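Local structure of probable arylamine n-acetyl transferase (Mycobacterium abscessus, 4GUZ) at residues Y98-R103 against M118-L123. The protein probably transfers an acetyl group from acetyl-coenzyme A to arylamine substrates. Sequence-based numbering, arbitrary orientation.
Sequences YGIQGR and MLVVRL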
loop_
_atom_site.group_PDB
_atom_site.type_symbol
_atom_site.label_atom_id
_atom_site.label_comp_id
_atom_site.label_asym_id
_atom_site.label_seq_id
_atom_site.Cartn_x
_atom_site.Cartn_y
_atom_site.Cartn_z
ATOM N N TYR A 98 -6.187 -6.052 13.678
ATOM C CA TYR A 98 -5.514 -4.913 14.267
ATOM C C TYR A 98 -4.540 -4.311 13.256
ATOM O O TYR A 98 -4.140 -4.959 12.281
ATOM C CB TYR A 98 -4.821 -5.290 15.595
ATOM C CG TYR A 98 -3.753 -6.356 15.522
ATOM C CD1 TYR A 98 -2.405 -6.018 15.500
ATOM C CD2 TYR A 98 -4.081 -7.708 15.593
ATOM C CE1 TYR A 98 -1.410 -6.999 15.491
ATOM C CE2 TYR A 98 -3.096 -8.698 15.566
ATOM C CZ TYR A 98 -1.759 -8.337 15.531
ATOM O OH TYR A 98 -0.777 -9.303 15.505
ATOM N N GLY A 99 -4.234 -3.053 13.487
ATOM C CA GLY A 99 -3.287 -2.298 12.695
ATOM C C GLY A 99 -1.892 -2.381 13.249
ATOM O O GLY A 99 -1.686 -2.549 14.461
ATOM N N ILE A 100 -0.913 -2.292 12.341
ATOM C CA ILE A 100 0.496 -2.286 12.700
ATOM C C ILE A 100 1.215 -1.218 11.856
ATOM O O ILE A 100 0.620 -0.645 10.919
ATOM C CB ILE A 100 1.174 -3.684 12.576
ATOM C CG1 ILE A 100 1.125 -4.209 11.122
ATOM C CG2 ILE A 100 0.647 -4.697 13.609
ATOM C CD1 ILE A 100 2.131 -5.313 10.850
ATOM N N GLN A 101 2.480 -0.963 12.202
ATOM C CA GLN A 101 3.375 -0.053 11.494
ATOM C C GLN A 101 4.676 -0.755 11.159
ATOM O O GLN A 101 5.232 -1.458 11.999
ATOM C CB GLN A 101 3.651 1.220 12.315
ATOM C CG GLN A 101 2.474 2.164 12.351
ATOM C CD GLN A 101 2.541 3.228 11.304
ATOM O OE1 GLN A 101 2.654 2.957 10.111
ATOM N NE2 GLN A 101 2.418 4.466 11.732
ATOM N N GLY A 102 5.157 -0.544 9.935
ATOM C CA GLY A 102 6.440 -1.087 9.496
ATOM C C GLY A 102 7.443 0.006 9.168
ATOM O O GLY A 102 7.058 1.146 8.903
ATOM N N ARG A 103 8.740 -0.340 9.195
ATOM C CA ARG A 103 9.864 0.549 8.847
ATOM C C ARG A 103 10.347 0.150 7.451
ATOM O O ARG A 103 10.887 -0.943 7.309
ATOM C CB ARG A 103 11.006 0.389 9.867
ATOM C CG ARG A 103 10.614 0.673 11.303
ATOM C CD ARG A 103 11.754 0.321 12.243
ATOM N NE ARG A 103 11.351 0.487 13.638
ATOM C CZ ARG A 103 11.344 1.650 14.279
ATOM N NH1 ARG A 103 11.755 2.756 13.667
ATOM N NH2 ARG A 103 10.966 1.710 15.548
ATOM N N MET A 118 0.084 -1.378 7.951
ATOM C CA MET A 118 -0.382 -2.698 7.522
ATOM C C MET A 118 -1.413 -3.182 8.513
ATOM O O MET A 118 -1.527 -2.617 9.613
ATOM C CB MET A 118 0.792 -3.703 7.461
ATOM C CG MET A 118 1.828 -3.346 6.404
ATOM S SD MET A 118 3.322 -4.326 6.484
ATOM C CE MET A 118 4.138 -3.626 7.922
ATOM N N LEU A 119 -2.131 -4.234 8.156
ATOM C CA LEU A 119 -3.139 -4.835 9.013
ATOM C C LEU A 119 -2.847 -6.314 9.232
ATOM O O LEU A 119 -2.313 -6.982 8.333
ATOM C CB LEU A 119 -4.537 -4.640 8.413
ATOM C CG LEU A 119 -4.959 -3.178 8.248
ATOM C CD1 LEU A 119 -5.892 -2.995 7.060
ATOM C CD2 LEU A 119 -5.529 -2.590 9.545
ATOM N N VAL A 120 -3.154 -6.813 10.451
ATOM C CA VAL A 120 -2.956 -8.227 10.805
ATOM C C VAL A 120 -4.331 -8.792 11.176
ATOM O O VAL A 120 -5.044 -8.178 11.965
ATOM C CB VAL A 120 -1.884 -8.444 11.918
ATOM C CG1 VAL A 120 -1.782 -9.921 12.321
ATOM C CG2 VAL A 120 -0.517 -7.940 11.460
ATOM N N VAL A 121 -4.696 -9.940 10.593
ATOM C CA VAL A 121 -5.970 -10.616 10.811
ATOM C C VAL A 121 -5.741 -11.903 11.630
ATOM O O VAL A 121 -4.816 -12.669 11.344
ATOM C CB VAL A 121 -6.691 -10.900 9.465
ATOM C CG1 VAL A 121 -7.952 -11.744 9.659
ATOM C CG2 VAL A 121 -7.036 -9.598 8.751
ATOM N N ARG A 122 -6.608 -12.128 12.646
ATOM C CA ARG A 122 -6.587 -13.318 13.500
ATOM C C ARG A 122 -7.653 -14.321 13.032
ATOM O O ARG A 122 -8.843 -13.996 13.047
ATOM C CB ARG A 122 -6.813 -12.929 14.974
ATOM C CG ARG A 122 -5.583 -12.344 15.649
ATOM C CD ARG A 122 -5.830 -12.153 17.129
ATOM N NE ARG A 122 -6.393 -10.837 17.403
ATOM C CZ ARG A 122 -5.702 -9.832 17.926
ATOM N NH1 ARG A 122 -4.429 -9.997 18.266
ATOM N NH2 ARG A 122 -6.285 -8.660 18.137
ATOM N N LEU A 123 -7.221 -15.520 12.583
ATOM C CA LEU A 123 -8.119 -16.587 12.113
ATOM C C LEU A 123 -7.696 -17.904 12.740
ATOM O O LEU A 123 -6.620 -18.429 12.426
ATOM C CB LEU A 123 -8.179 -16.718 10.570
ATOM C CG LEU A 123 -8.777 -15.558 9.788
ATOM C CD1 LEU A 123 -8.338 -15.614 8.338
ATOM C CD2 LEU A 123 -10.295 -15.525 9.898
#
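Tyr98 pairs with Val120, and Ile100 with Met118, as antiparallel hydrogen-bonded pairs, and between them Gly99 faces Leu119 as a non-hydrogen-bonded pair. Four backbone bonds tie the strands. The straightest runs from Val120 N to Tyr98 O, 2.8 Å at an N-H...O angle of 174°. The bond from Met118 N to Ile100 O is longer, 3.1 Å, and its donor stands above the carbonyl plane; Ile100 O also receives the hydroxyl of Tyr201. Leu119 CA adds a CA-H...O contact to Tyr98 O.

The two strands, 96-104 and 116-123, form a twisted beta hairpin in the larger, eight-stranded antiparallel sheet of this arylamine N-acetyltransferase, flanked by strands 185-196 and 126-130. On the Leu119 face the sheet is covered by helix 79-92, where Leu119 meets Val83 and Phe86. His116, in the second strand, belongs with Cys79 and Asp131 to what is probably the Cys-His-Asp catalytic triad of the family, and Met118 touches this group.

On the other face the Tyr98 ring lies alongside Val120, brought there by a CG set between backbone N and carbonyl carbon (chi1 60°). Val120 CB makes a CH-pi contact over one ring face, 3.9 Å from the centroid, while CG1 approaches Tyr98 OH, which is hydrogen-bonded to Gln127. Val120 CG2 turns instead to Ile100 CD1, 3.8 Å away. Ile100 CG1 packs on Met118 CB at 3.7 Å, and the methionine chain, bent at chi3, carries CE to 3.8 Å from Gly102 CA.

At the exposed end, the Arg122 side chain crosses that of Tyr98 at about a right angle and lays one face of its guanidinium over the CD2-CE2 side of the ring, the planes 26° apart, with NH1 3.3 Å from Tyr98 CE2; its NE forms a long, weak ion pair with Asp96.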